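Side-chain contacts in xylose isomerase domain protein (Alicyclobacillus acidocaldarius subsp. acidocaldarius, PDB 3U0H), which is of unconfirmed function but probably acts as an isomerase built on a xylose isomerase-like TIM barrel: residues A[24-29]-A[57-62]; A[35-40]-A[87-92]; A[41-46]-A[50-55]; A[255-258]-A[263-266]. All blocks are in the same frame, centred on the assembly; numbering follows the deposited sequence.

Interaction 1 (A[24-29]-A[57-62]); sequences LARETG and QRRGLV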
loop_
_atom_site.group_PDB
_atom_site.type_symbol
_atom_site.label_atom_id
_atom_site.label_comp_id
_atom_site.label_asym_id
_atom_site.label_seq_id
_atom_site.Cartn_x
_atom_site.Cartn_y
_atom_site.Cartn_z
ATOM N N LEU A 24 -5.369 40.024 19.071
ATOM C CA LEU A 24 -4.147 40.618 18.590
ATOM C C LEU A 24 -3.903 40.296 17.067
ATOM O O LEU A 24 -3.498 41.185 16.319
ATOM C CB LEU A 24 -3.013 40.138 19.491
ATOM C CG LEU A 24 -1.718 40.916 19.680
ATOM C CD1 LEU A 24 -1.096 40.422 20.980
ATOM C CD2 LEU A 24 -0.775 40.690 18.503
ATOM N N ALA A 25 -4.144 39.048 16.617
ATOM C CA ALA A 25 -3.940 38.715 15.200
ATOM C C ALA A 25 -4.781 39.586 14.296
ATOM O O ALA A 25 -4.264 40.149 13.347
ATOM C CB ALA A 25 -4.224 37.236 14.908
ATOM N N ARG A 26 -6.070 39.692 14.597
ATOM C CA ARG A 26 -7.013 40.517 13.822
ATOM C C ARG A 26 -6.553 41.969 13.847
ATOM O O ARG A 26 -6.467 42.616 12.805
ATOM C CB ARG A 26 -8.446 40.468 14.430
ATOM C CG ARG A 26 -9.583 41.087 13.573
ATOM C CD ARG A 26 -10.641 41.945 14.328
ATOM N NE ARG A 26 -11.524 41.257 15.316
ATOM C CZ ARG A 26 -11.383 41.270 16.663
ATOM N NH1 ARG A 26 -10.384 41.930 17.254
ATOM N NH2 ARG A 26 -12.243 40.599 17.441
ATOM N N GLU A 27 -6.280 42.466 15.057
ATOM C CA GLU A 27 -5.967 43.874 15.272
ATOM C C GLU A 27 -4.715 44.258 14.523
ATOM O O GLU A 27 -4.642 45.367 14.031
ATOM C CB GLU A 27 -5.820 44.226 16.763
ATOM C CG GLU A 27 -5.427 45.672 17.052
ATOM C CD GLU A 27 -6.437 46.700 16.533
ATOM O OE1 GLU A 27 -7.647 46.511 16.800
ATOM O OE2 GLU A 27 -6.037 47.695 15.863
ATOM N N THR A 28 -3.739 43.354 14.418
ATOM C CA THR A 28 -2.494 43.708 13.734
ATOM C C THR A 28 -2.542 43.347 12.227
ATOM O O THR A 28 -1.507 43.396 11.557
ATOM C CB THR A 28 -1.216 43.151 14.440
ATOM O OG1 THR A 28 -1.357 41.752 14.686
ATOM C CG2 THR A 28 -0.901 43.890 15.781
ATOM N N GLY A 29 -3.741 43.025 11.703
ATOM C CA GLY A 29 -3.953 42.855 10.286
ATOM C C GLY A 29 -3.538 41.486 9.715
ATOM O O GLY A 29 -3.363 41.380 8.497
ATOM N N GLN A 57 -13.814 32.483 12.698
ATOM C CA GLN A 57 -14.692 33.065 11.659
ATOM C C GLN A 57 -15.209 34.467 12.034
ATOM O O GLN A 57 -15.311 35.309 11.179
ATOM C CB GLN A 57 -15.839 32.110 11.261
ATOM C CG GLN A 57 -16.535 32.425 9.907
ATOM C CD GLN A 57 -15.654 32.306 8.629
ATOM O OE1 GLN A 57 -15.829 33.079 7.665
ATOM N NE2 GLN A 57 -14.730 31.337 8.607
ATOM N N ARG A 58 -15.480 34.741 13.305
ATOM C CA ARG A 58 -15.825 36.124 13.726
ATOM C C ARG A 58 -14.683 37.130 13.544
ATOM O O ARG A 58 -14.935 38.328 13.519
ATOM C CB ARG A 58 -16.277 36.178 15.194
ATOM C CG ARG A 58 -17.724 35.734 15.392
ATOM C CD ARG A 58 -18.253 35.920 16.823
ATOM N NE ARG A 58 -18.121 37.289 17.362
ATOM C CZ ARG A 58 -18.824 38.368 16.975
ATOM N NH1 ARG A 58 -19.727 38.316 15.992
ATOM N NH2 ARG A 58 -18.607 39.537 17.571
ATOM N N ARG A 59 -13.440 36.646 13.448
ATOM C CA ARG A 59 -12.278 37.522 13.315
ATOM C C ARG A 59 -11.608 37.513 11.916
ATOM O O ARG A 59 -10.587 38.157 11.709
ATOM C CB ARG A 59 -11.264 37.164 14.404
ATOM C CG ARG A 59 -11.703 37.584 15.802
ATOM C CD ARG A 59 -10.820 37.029 16.907
ATOM N NE ARG A 59 -11.344 37.444 18.203
ATOM C CZ ARG A 59 -12.110 36.707 19.012
ATOM N NH1 ARG A 59 -12.455 35.465 18.681
ATOM N NH2 ARG A 59 -12.524 37.219 20.174
ATOM N N GLY A 60 -12.168 36.799 10.938
ATOM C CA GLY A 60 -11.485 36.657 9.654
ATOM C C GLY A 60 -10.167 35.875 9.732
ATOM O O GLY A 60 -9.268 36.137 8.938
ATOM N N LEU A 61 -10.036 34.907 10.648
ATOM C CA LEU A 61 -8.750 34.197 10.772
ATOM C C LEU A 61 -8.734 32.767 10.202
ATOM O O LEU A 61 -9.722 32.091 10.246
ATOM C CB LEU A 61 -8.246 34.197 12.242
ATOM C CG LEU A 61 -8.058 35.617 12.843
ATOM C CD1 LEU A 61 -7.890 35.548 14.343
ATOM C CD2 LEU A 61 -6.907 36.399 12.212
ATOM N N VAL A 62 -7.572 32.335 9.704
ATOM C CA VAL A 62 -7.347 30.989 9.236
ATOM C C VAL A 62 -6.222 30.275 10.002
ATOM O O VAL A 62 -5.087 30.774 10.088
ATOM C CB VAL A 62 -6.969 30.975 7.746
ATOM C CG1 VAL A 62 -6.548 29.556 7.333
ATOM C CG2 VAL A 62 -8.131 31.463 6.854
#

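Interaction 2 (A[35-40]-A[87-92]); sequences VPFHWL and PDRARL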
loop_
_atom_site.group_PDB
_atom_site.type_symbol
_atom_site.label_atom_id
_atom_site.label_comp_id
_atom_site.label_asym_id
_atom_site.label_seq_id
_atom_site.Cartn_x
_atom_site.Cartn_y
_atom_site.Cartn_z
ATOM N N VAL A 35 -1.499 28.572 15.950
ATOM C CA VAL A 35 -1.963 28.351 17.309
ATOM C C VAL A 35 -1.644 26.903 17.633
ATOM O O VAL A 35 -2.055 26.027 16.909
ATOM C CB VAL A 35 -3.465 28.565 17.435
ATOM C CG1 VAL A 35 -3.925 28.294 18.882
ATOM C CG2 VAL A 35 -3.838 29.992 17.004
ATOM N N PRO A 36 -0.889 26.647 18.725
ATOM C CA PRO A 36 -0.703 25.270 19.158
ATOM C C PRO A 36 -2.043 24.551 19.518
ATOM O O PRO A 36 -3.012 25.167 20.029
ATOM C CB PRO A 36 0.233 25.401 20.382
ATOM C CG PRO A 36 0.802 26.777 20.373
ATOM C CD PRO A 36 -0.046 27.618 19.462
ATOM N N PHE A 37 -2.107 23.252 19.257
ATOM C CA PHE A 37 -3.368 22.511 19.376
ATOM C C PHE A 37 -3.937 22.468 20.828
ATOM O O PHE A 37 -5.180 22.509 21.025
ATOM C CB PHE A 37 -3.220 21.061 18.826
ATOM C CG PHE A 37 -4.503 20.236 18.968
ATOM C CD1 PHE A 37 -5.591 20.500 18.157
ATOM C CD2 PHE A 37 -4.642 19.304 19.978
ATOM C CE1 PHE A 37 -6.757 19.817 18.301
ATOM C CE2 PHE A 37 -5.828 18.597 20.132
ATOM C CZ PHE A 37 -6.882 18.847 19.283
ATOM N N HIS A 38 -3.051 22.337 21.826
ATOM C CA HIS A 38 -3.456 22.406 23.249
ATOM C C HIS A 38 -4.241 23.642 23.516
ATOM O O HIS A 38 -5.176 23.605 24.340
ATOM C CB HIS A 38 -2.258 22.352 24.209
ATOM C CG HIS A 38 -1.799 20.955 24.547
ATOM N ND1 HIS A 38 -2.555 19.828 24.284
ATOM C CD2 HIS A 38 -0.633 20.501 25.190
ATOM C CE1 HIS A 38 -1.890 18.726 24.738
ATOM N NE2 HIS A 38 -0.717 19.144 25.302
ATOM N N TRP A 39 -3.953 24.741 22.824
ATOM C CA TRP A 39 -4.746 25.927 23.094
ATOM C C TRP A 39 -6.137 25.721 22.602
ATOM O O TRP A 39 -7.117 25.988 23.303
ATOM C CB TRP A 39 -4.207 27.122 22.392
ATOM C CG TRP A 39 -2.853 27.622 22.775
ATOM C CD1 TRP A 39 -1.662 26.883 23.092
ATOM C CD2 TRP A 39 -2.474 29.043 22.824
ATOM N NE1 TRP A 39 -0.608 27.740 23.320
ATOM C CE2 TRP A 39 -1.043 29.079 23.174
ATOM C CE3 TRP A 39 -3.151 30.226 22.622
ATOM C CZ2 TRP A 39 -0.365 30.278 23.291
ATOM C CZ3 TRP A 39 -2.463 31.433 22.767
ATOM C CH2 TRP A 39 -1.107 31.457 23.084
ATOM N N LEU A 40 -6.240 25.214 21.381
ATOM C CA LEU A 40 -7.540 24.993 20.780
ATOM C C LEU A 40 -8.340 23.901 21.527
ATOM O O LEU A 40 -9.549 24.010 21.683
ATOM C CB LEU A 40 -7.362 24.616 19.308
ATOM C CG LEU A 40 -6.602 25.575 18.384
ATOM C CD1 LEU A 40 -6.368 24.920 17.041
ATOM C CD2 LEU A 40 -7.347 26.900 18.265
ATOM N N PRO A 87 -7.034 11.587 13.913
ATOM C CA PRO A 87 -7.990 12.010 12.871
ATOM C C PRO A 87 -9.033 13.078 13.253
ATOM O O PRO A 87 -9.191 14.104 12.533
ATOM C CB PRO A 87 -8.642 10.705 12.499
ATOM C CG PRO A 87 -7.540 9.706 12.651
ATOM C CD PRO A 87 -6.856 10.132 13.934
ATOM N N ASP A 88 -9.740 12.881 14.367
ATOM C CA ASP A 88 -10.696 13.905 14.837
ATOM C C ASP A 88 -10.034 15.226 15.196
ATOM O O ASP A 88 -10.568 16.280 14.883
ATOM C CB ASP A 88 -11.577 13.386 15.988
ATOM C CG ASP A 88 -12.616 12.306 15.516
ATOM O OD1 ASP A 88 -12.858 12.173 14.272
ATOM O OD2 ASP A 88 -13.202 11.597 16.387
ATOM N N ARG A 89 -8.863 15.178 15.810
ATOM C CA ARG A 89 -8.078 16.398 16.058
ATOM C C ARG A 89 -7.643 17.015 14.726
ATOM O O ARG A 89 -7.755 18.236 14.533
ATOM C CB ARG A 89 -6.849 16.142 16.941
ATOM C CG ARG A 89 -7.209 15.618 18.303
ATOM C CD ARG A 89 -5.989 15.245 19.162
ATOM N NE ARG A 89 -6.457 14.782 20.445
ATOM C CZ ARG A 89 -5.809 13.983 21.287
ATOM N NH1 ARG A 89 -6.390 13.679 22.427
ATOM N NH2 ARG A 89 -4.606 13.491 21.020
ATOM N N ALA A 90 -7.198 16.194 13.792
ATOM C CA ALA A 90 -6.895 16.782 12.484
ATOM C C ALA A 90 -8.142 17.346 11.770
ATOM O O ALA A 90 -8.029 18.369 11.079
ATOM C CB ALA A 90 -6.141 15.837 11.595
ATOM N N ARG A 91 -9.321 16.718 11.904
ATOM C CA ARG A 91 -10.481 17.227 11.168
ATOM C C ARG A 91 -10.899 18.594 11.752
ATOM O O ARG A 91 -11.279 19.486 11.025
ATOM C CB ARG A 91 -11.666 16.288 11.261
ATOM C CG ARG A 91 -11.570 14.932 10.569
ATOM C CD ARG A 91 -12.763 14.012 10.902
ATOM N NE ARG A 91 -12.632 12.773 10.157
ATOM C CZ ARG A 91 -12.230 11.604 10.641
ATOM N NH1 ARG A 91 -11.994 11.407 11.935
ATOM N NH2 ARG A 91 -12.102 10.583 9.831
ATOM N N LEU A 92 -10.829 18.749 13.066
ATOM C CA LEU A 92 -11.201 19.987 13.710
ATOM C C LEU A 92 -10.246 21.046 13.137
ATOM O O LEU A 92 -10.671 22.084 12.717
ATOM C CB LEU A 92 -11.131 19.882 15.227
ATOM C CG LEU A 92 -11.199 21.250 15.968
ATOM C CD1 LEU A 92 -12.517 22.016 15.679
ATOM C CD2 LEU A 92 -10.964 21.114 17.487
#

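Interaction 3 (A[41-46]-A[50-55]); sequences EAEAER and AAVEAM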
loop_
_atom_site.group_PDB
_atom_site.type_symbol
_atom_site.label_atom_id
_atom_site.label_comp_id
_atom_site.label_asym_id
_atom_site.label_seq_id
_atom_site.Cartn_x
_atom_site.Cartn_y
_atom_site.Cartn_z
ATOM N N GLU A 41 -7.653 22.839 21.943
ATOM C CA GLU A 41 -8.231 21.743 22.727
ATOM C C GLU A 41 -8.806 22.185 24.076
ATOM O O GLU A 41 -9.863 21.699 24.480
ATOM C CB GLU A 41 -7.158 20.717 23.014
ATOM C CG GLU A 41 -7.699 19.404 23.522
ATOM C CD GLU A 41 -6.603 18.370 23.665
ATOM O OE1 GLU A 41 -5.603 18.597 24.412
ATOM O OE2 GLU A 41 -6.748 17.306 23.029
ATOM N N ALA A 42 -8.086 23.076 24.775
ATOM C CA ALA A 42 -8.528 23.671 26.061
ATOM C C ALA A 42 -9.849 24.382 25.866
ATOM O O ALA A 42 -10.780 24.172 26.620
ATOM C CB ALA A 42 -7.485 24.655 26.597
ATOM N N GLU A 43 -9.952 25.175 24.804
ATOM C CA GLU A 43 -11.241 25.792 24.427
ATOM C C GLU A 43 -12.314 24.774 23.987
ATOM O O GLU A 43 -13.445 24.812 24.478
ATOM C CB GLU A 43 -11.057 26.802 23.315
ATOM C CG GLU A 43 -12.255 27.703 23.139
ATOM C CD GLU A 43 -12.323 28.831 24.174
ATOM O OE1 GLU A 43 -11.267 29.246 24.732
ATOM O OE2 GLU A 43 -13.450 29.302 24.408
ATOM N N ALA A 44 -11.963 23.853 23.092
ATOM C CA ALA A 44 -12.949 22.884 22.625
ATOM C C ALA A 44 -13.597 22.195 23.833
ATOM O O ALA A 44 -14.821 22.062 23.901
ATOM C CB ALA A 44 -12.318 21.871 21.666
ATOM N N GLU A 45 -12.783 21.799 24.803
ATOM C CA GLU A 45 -13.294 21.186 26.029
ATOM C C GLU A 45 -14.241 22.079 26.828
ATOM O O GLU A 45 -15.271 21.622 27.319
ATOM C CB GLU A 45 -12.143 20.732 26.916
ATOM C CG GLU A 45 -11.421 19.515 26.357
ATOM C CD GLU A 45 -10.231 19.080 27.203
ATOM O OE1 GLU A 45 -10.279 19.262 28.443
ATOM O OE2 GLU A 45 -9.250 18.548 26.625
ATOM N N ARG A 46 -13.908 23.349 26.962
ATOM C CA ARG A 46 -14.738 24.219 27.776
ATOM C C ARG A 46 -16.016 24.511 27.058
ATOM O O ARG A 46 -17.077 24.431 27.640
ATOM C CB ARG A 46 -13.995 25.502 28.147
ATOM C CG ARG A 46 -12.889 25.216 29.170
ATOM C CD ARG A 46 -11.883 26.343 29.407
ATOM N NE ARG A 46 -12.402 27.726 29.442
ATOM C CZ ARG A 46 -13.539 28.170 29.994
ATOM N NH1 ARG A 46 -14.393 27.361 30.620
ATOM N NH2 ARG A 46 -13.819 29.472 29.924
ATOM N N ALA A 50 -17.683 24.026 17.977
ATOM C CA ALA A 50 -18.349 25.050 17.171
ATOM C C ALA A 50 -18.000 26.499 17.633
ATOM O O ALA A 50 -17.751 27.412 16.837
ATOM C CB ALA A 50 -19.866 24.816 17.221
ATOM N N ALA A 51 -17.999 26.682 18.944
ATOM C CA ALA A 51 -17.512 27.910 19.581
ATOM C C ALA A 51 -16.073 28.250 19.139
ATOM O O ALA A 51 -15.770 29.402 18.911
ATOM C CB ALA A 51 -17.594 27.770 21.099
ATOM N N VAL A 52 -15.209 27.244 18.998
ATOM C CA VAL A 52 -13.815 27.481 18.566
ATOM C C VAL A 52 -13.789 27.956 17.112
ATOM O O VAL A 52 -13.028 28.838 16.743
ATOM C CB VAL A 52 -12.911 26.247 18.746
ATOM C CG1 VAL A 52 -11.530 26.512 18.148
ATOM C CG2 VAL A 52 -12.797 25.868 20.228
ATOM N N GLU A 53 -14.668 27.405 16.300
ATOM C CA GLU A 53 -14.692 27.800 14.911
ATOM C C GLU A 53 -15.219 29.206 14.785
ATOM O O GLU A 53 -14.715 29.995 14.016
ATOM C CB GLU A 53 -15.505 26.803 14.114
ATOM C CG GLU A 53 -16.211 27.364 12.909
ATOM C CD GLU A 53 -16.549 26.257 11.929
ATOM O OE1 GLU A 53 -16.626 25.064 12.338
ATOM O OE2 GLU A 53 -16.665 26.584 10.746
ATOM N N ALA A 54 -16.230 29.509 15.564
ATOM C CA ALA A 54 -16.775 30.864 15.658
ATOM C C ALA A 54 -15.727 31.941 16.027
ATOM O O ALA A 54 -15.778 33.035 15.478
ATOM C CB ALA A 54 -17.958 30.894 16.641
HETATM N N MSE A 55 -14.767 31.634 16.907
HETATM C CA MSE A 55 -13.697 32.609 17.261
HETATM C C MSE A 55 -12.840 33.011 16.052
HETATM O O MSE A 55 -12.472 34.184 15.893
HETATM C CB MSE A 55 -12.725 32.040 18.296
HETATM C CG MSE A 55 -13.331 31.582 19.596
HETATM SE SE MSE A 55 -11.893 30.992 20.724
HETATM C CE MSE A 55 -11.828 32.623 21.718
#

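Interaction 4 (A[255-258]-A[263-266]); sequences TPLD and SRAR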
loop_
_atom_site.group_PDB
_atom_site.type_symbol
_atom_site.label_atom_id
_atom_site.label_comp_id
_atom_site.label_asym_id
_atom_site.label_seq_id
_atom_site.Cartn_x
_atom_site.Cartn_y
_atom_site.Cartn_z
ATOM N N THR A 255 14.597 35.135 26.758
ATOM C CA THR A 255 14.394 36.364 27.477
ATOM C C THR A 255 13.428 37.282 26.716
ATOM O O THR A 255 13.337 37.210 25.532
ATOM C CB THR A 255 15.757 37.071 27.628
ATOM O OG1 THR A 255 16.430 37.085 26.360
ATOM C CG2 THR A 255 16.638 36.330 28.668
ATOM N N PRO A 256 12.713 38.168 27.422
ATOM C CA PRO A 256 11.865 39.103 26.735
ATOM C C PRO A 256 12.486 39.675 25.465
ATOM O O PRO A 256 13.595 40.241 25.505
ATOM C CB PRO A 256 11.698 40.218 27.755
ATOM C CG PRO A 256 11.737 39.521 29.053
ATOM C CD PRO A 256 12.569 38.286 28.879
ATOM N N LEU A 257 11.767 39.496 24.355
ATOM C CA LEU A 257 12.063 40.188 23.079
ATOM C C LEU A 257 11.781 41.716 23.231
ATOM O O LEU A 257 11.042 42.119 24.135
ATOM C CB LEU A 257 11.213 39.610 21.930
ATOM C CG LEU A 257 11.410 38.201 21.299
ATOM C CD1 LEU A 257 10.191 37.769 20.504
ATOM C CD2 LEU A 257 12.622 38.167 20.389
ATOM N N ASP A 258 12.336 42.538 22.339
ATOM C CA ASP A 258 12.235 44.006 22.444
ATOM C C ASP A 258 10.821 44.522 22.088
ATOM O O ASP A 258 10.245 44.042 21.103
ATOM C CB ASP A 258 13.287 44.643 21.507
ATOM C CG ASP A 258 13.959 45.877 22.103
ATOM O OD1 ASP A 258 13.250 46.718 22.712
ATOM O OD2 ASP A 258 15.203 46.016 21.943
ATOM N N SER A 263 3.314 45.962 18.919
ATOM C CA SER A 263 4.236 46.592 17.984
ATOM C C SER A 263 5.033 45.497 17.262
ATOM O O SER A 263 5.359 45.637 16.114
ATOM C CB SER A 263 5.146 47.623 18.682
ATOM O OG SER A 263 6.072 46.981 19.555
ATOM N N ARG A 264 5.344 44.394 17.930
ATOM C CA ARG A 264 6.112 43.303 17.274
ATOM C C ARG A 264 5.331 42.636 16.160
ATOM O O ARG A 264 5.833 42.453 15.044
ATOM C CB ARG A 264 6.554 42.235 18.271
ATOM C CG ARG A 264 7.767 42.651 19.078
ATOM C CD ARG A 264 8.354 41.506 19.884
ATOM N NE ARG A 264 7.402 40.824 20.790
ATOM C CZ ARG A 264 7.194 41.103 22.085
ATOM N NH1 ARG A 264 7.809 42.130 22.678
ATOM N NH2 ARG A 264 6.325 40.382 22.796
ATOM N N ALA A 265 4.096 42.282 16.470
ATOM C CA ALA A 265 3.214 41.697 15.497
ATOM C C ALA A 265 3.115 42.569 14.239
ATOM O O ALA A 265 3.333 42.067 13.136
ATOM C CB ALA A 265 1.844 41.448 16.125
ATOM N N ARG A 266 2.801 43.861 14.395
ATOM C CA ARG A 266 2.638 44.781 13.252
ATOM C C ARG A 266 3.921 44.953 12.466
ATOM O O ARG A 266 3.908 44.878 11.239
ATOM C CB ARG A 266 2.120 46.143 13.718
ATOM C CG ARG A 266 1.643 47.074 12.602
ATOM C CD ARG A 266 1.095 48.416 13.144
ATOM N NE ARG A 266 0.325 48.264 14.403
ATOM C CZ ARG A 266 -0.965 47.917 14.482
ATOM N NH1 ARG A 266 -1.699 47.711 13.380
ATOM N NH2 ARG A 266 -1.530 47.787 15.683
#

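Interaction 1 (A[24-29]-A[57-62])
In the outer layer of the TIM barrel, the last turn of helix 18-27 meets the loop from helix 49-57 into strand 62-67, with Arg26 against Arg59 and Ala25 against Leu61. Schellman motifs end both helices: Gly29 closes the first and Gly60 the second, each with positive phi.

The two arginine chains run roughly perpendicular. Arg26 has CG anti to the backbone N (chi1 -170°) and then bends at chi2 and chi3, which lays its guanidinium against the straight stem of Arg59. Arg59 CD lies over one face of that group, and Arg59 CG comes within 3.5 Å of Arg26 NH2. The guanidinium planes are 43° apart, so this is not a parallel stack. Arg26 NH2 and Arg59 NE are 3.4 Å apart, but both are donors and no bond joins them. Nearer the backbone, Arg26 CG rests 3.6 Å from Arg59 O. The apolar part is small: Ala25 CB touches Leu61 CD2 at 3.9 Å and CD1 at 4.1 Å. Leu61 also packs on Leu22 of the same helix.

Asp23, just outside the two segments, forms a salt bridge from OD1 to Arg59 NE and a long, weak ion pair with Arg26 NH2. Arg59 NH1 also bonds to Met55 O. With an alanine in place of Arg59, Asp23 would probably be left with just its weak pairing to Arg26, and one face of the Arg26 guanidinium would lose its cover. One carboxylate probably offsets both positive charges and lets the arginines lie this close.

Interaction 2 (A[35-40]-A[87-92])
Phe37 sets its ring against the extended stem of Arg89, covering CB, CG and CD. The ring's far end does the touching: Phe37 CZ is 3.4 Å from Arg89 CG, and Phe37 CE2 is 3.5 Å from Arg89 CD. CG of Phe37 lies anti to the backbone N (chi1 178°), which sends the ring out from helix 37-47 to the facing helix. The phenylalanine side chain and the arginine stem stand nearly square to each other. The ring and guanidinium planes are 46° apart, and on the Arg89 side the contact is made mainly by methylenes.

Leu92, one turn further along helix 86-95, adds a looser contact at 4.5 Å from its CD2 to Phe37 CE1. The charged end of Arg89 runs on past the ring. Its NH2 makes a salt bridge with Glu82, and NE has a long, weak ion pair with Glu41.

A serine in place of Phe37 would probably open a gap beside Leu92 and leave the Arg89 stem freer to move. Phe37 and Ala90 both touch Leu66 of strand 62-67, while Phe37 and Arg89 share Pro69 beyond it. This is the layering of a TIM barrel: neighbouring outer helices pack on each other and on the strand that lies between them in the chain.

Interaction 3 (A[41-46]-A[50-55])
Glu43 has CG anti to its backbone N (chi1 -165°) and then bends at chi2 (79°), which brings its methylenes over Val52 and its carboxyl carbon to Met55. Val52 places CG2 anti to its own carbonyl carbon, which directs this methyl toward helix 37-47. Glu43 and Val52 lie alongside one another, running opposite ways. Glu43 CG meets Val52 CG2 at 3.5 Å, and Glu43 CB is 3.7 Å from the same methyl. That methyl also reaches the helix backbone, lying 3.6 Å from Ala44 N. The small Ala44 CB adds a lighter touch at 4.3 Å from Val52 CG2.

The segments belong to helices 37-47 and 49-57, two consecutive helices with one residue between them. Both lie in the connection from strand 32-33 to strand 62-67 on the outside of the TIM barrel. The axes of segments 41-46 and 50-55 approach to 8.8 Å, with 127° between their directions, so the second turns back on the first without becoming antiparallel to it.

Met55 is selenomethionine. Its SE lies 4.1 Å from Glu43 CD and equally far from Glu43 CG, beside the stem of the acid. No hydrogen bond crosses this contact; the carboxylate of Glu43 turns to its own helix, where OE2 bonds to His47 ND1. Helix 18-27 covers the Met55 side through Leu18, Val19 and Leu22, and Leu18 also touches Glu43. Val52 packs on Leu96 as well.

Interaction 4 (A[255-258]-A[263-266])
Leu257 and Arg264 make most of the van der Waals contacts here. Leu257 CB sits over one face of the Arg264 guanidinium and is 4.0 Å from Arg264 CD. Leu257 CD1 approaches Arg264 NE at 4.1 Å. The arginine chain bends at chi3 (-55°), turning its flat group so that a face meets the leucine. The backbone also borders the stem, as Asp258 O lies 3.4 Å from Arg264 CD.

The polar part is one weak hydrogen bond. Arg264 NH1 gives it to Asp258 O over 3.5 Å, nearly straight at 172°. The carbonyl oxygen lies at the edge of the guanidinium, near its plane. A stronger bond lies outside the two segments, from Arg264 NE to Leu12 O; NH2 adds just a long, weak ion pair with Asp14. The arginine therefore links two loops.

Residues 255-258 belong to the loop between strand 246-249, the eighth of the barrel, and the final helix, 261-280. Arg264 lies in the first turn of that helix and reaches back to the loop before it. Leu257 packs on Val251 just after the strand, while Ala265 and Arg266 touch Thr28, beyond the end of helix 18-27.

How the interactions relate
All four contacts lie in the outer parts of one TIM barrel, their centres about 15 to 22 Å from the centre of the chain. Interactions 2 and 3 are closest, with centres about 10 Å apart; they share helix 37-47, and Leu40 O touches Val52 CG2 at 4.0 Å. Interaction 3 is nested inside the loops closed by interactions 1 and 2. Its centre is about 16 Å from that of interaction 1, and their segments adjoin in the sequence. Interaction 4 meets interaction 1 where the last helix lies beside the first: Thr28 OG1 packs 3.5 Å from Ala265 CB. Interactions 3 and 4 are farthest apart, with centres about 27 Å from each other.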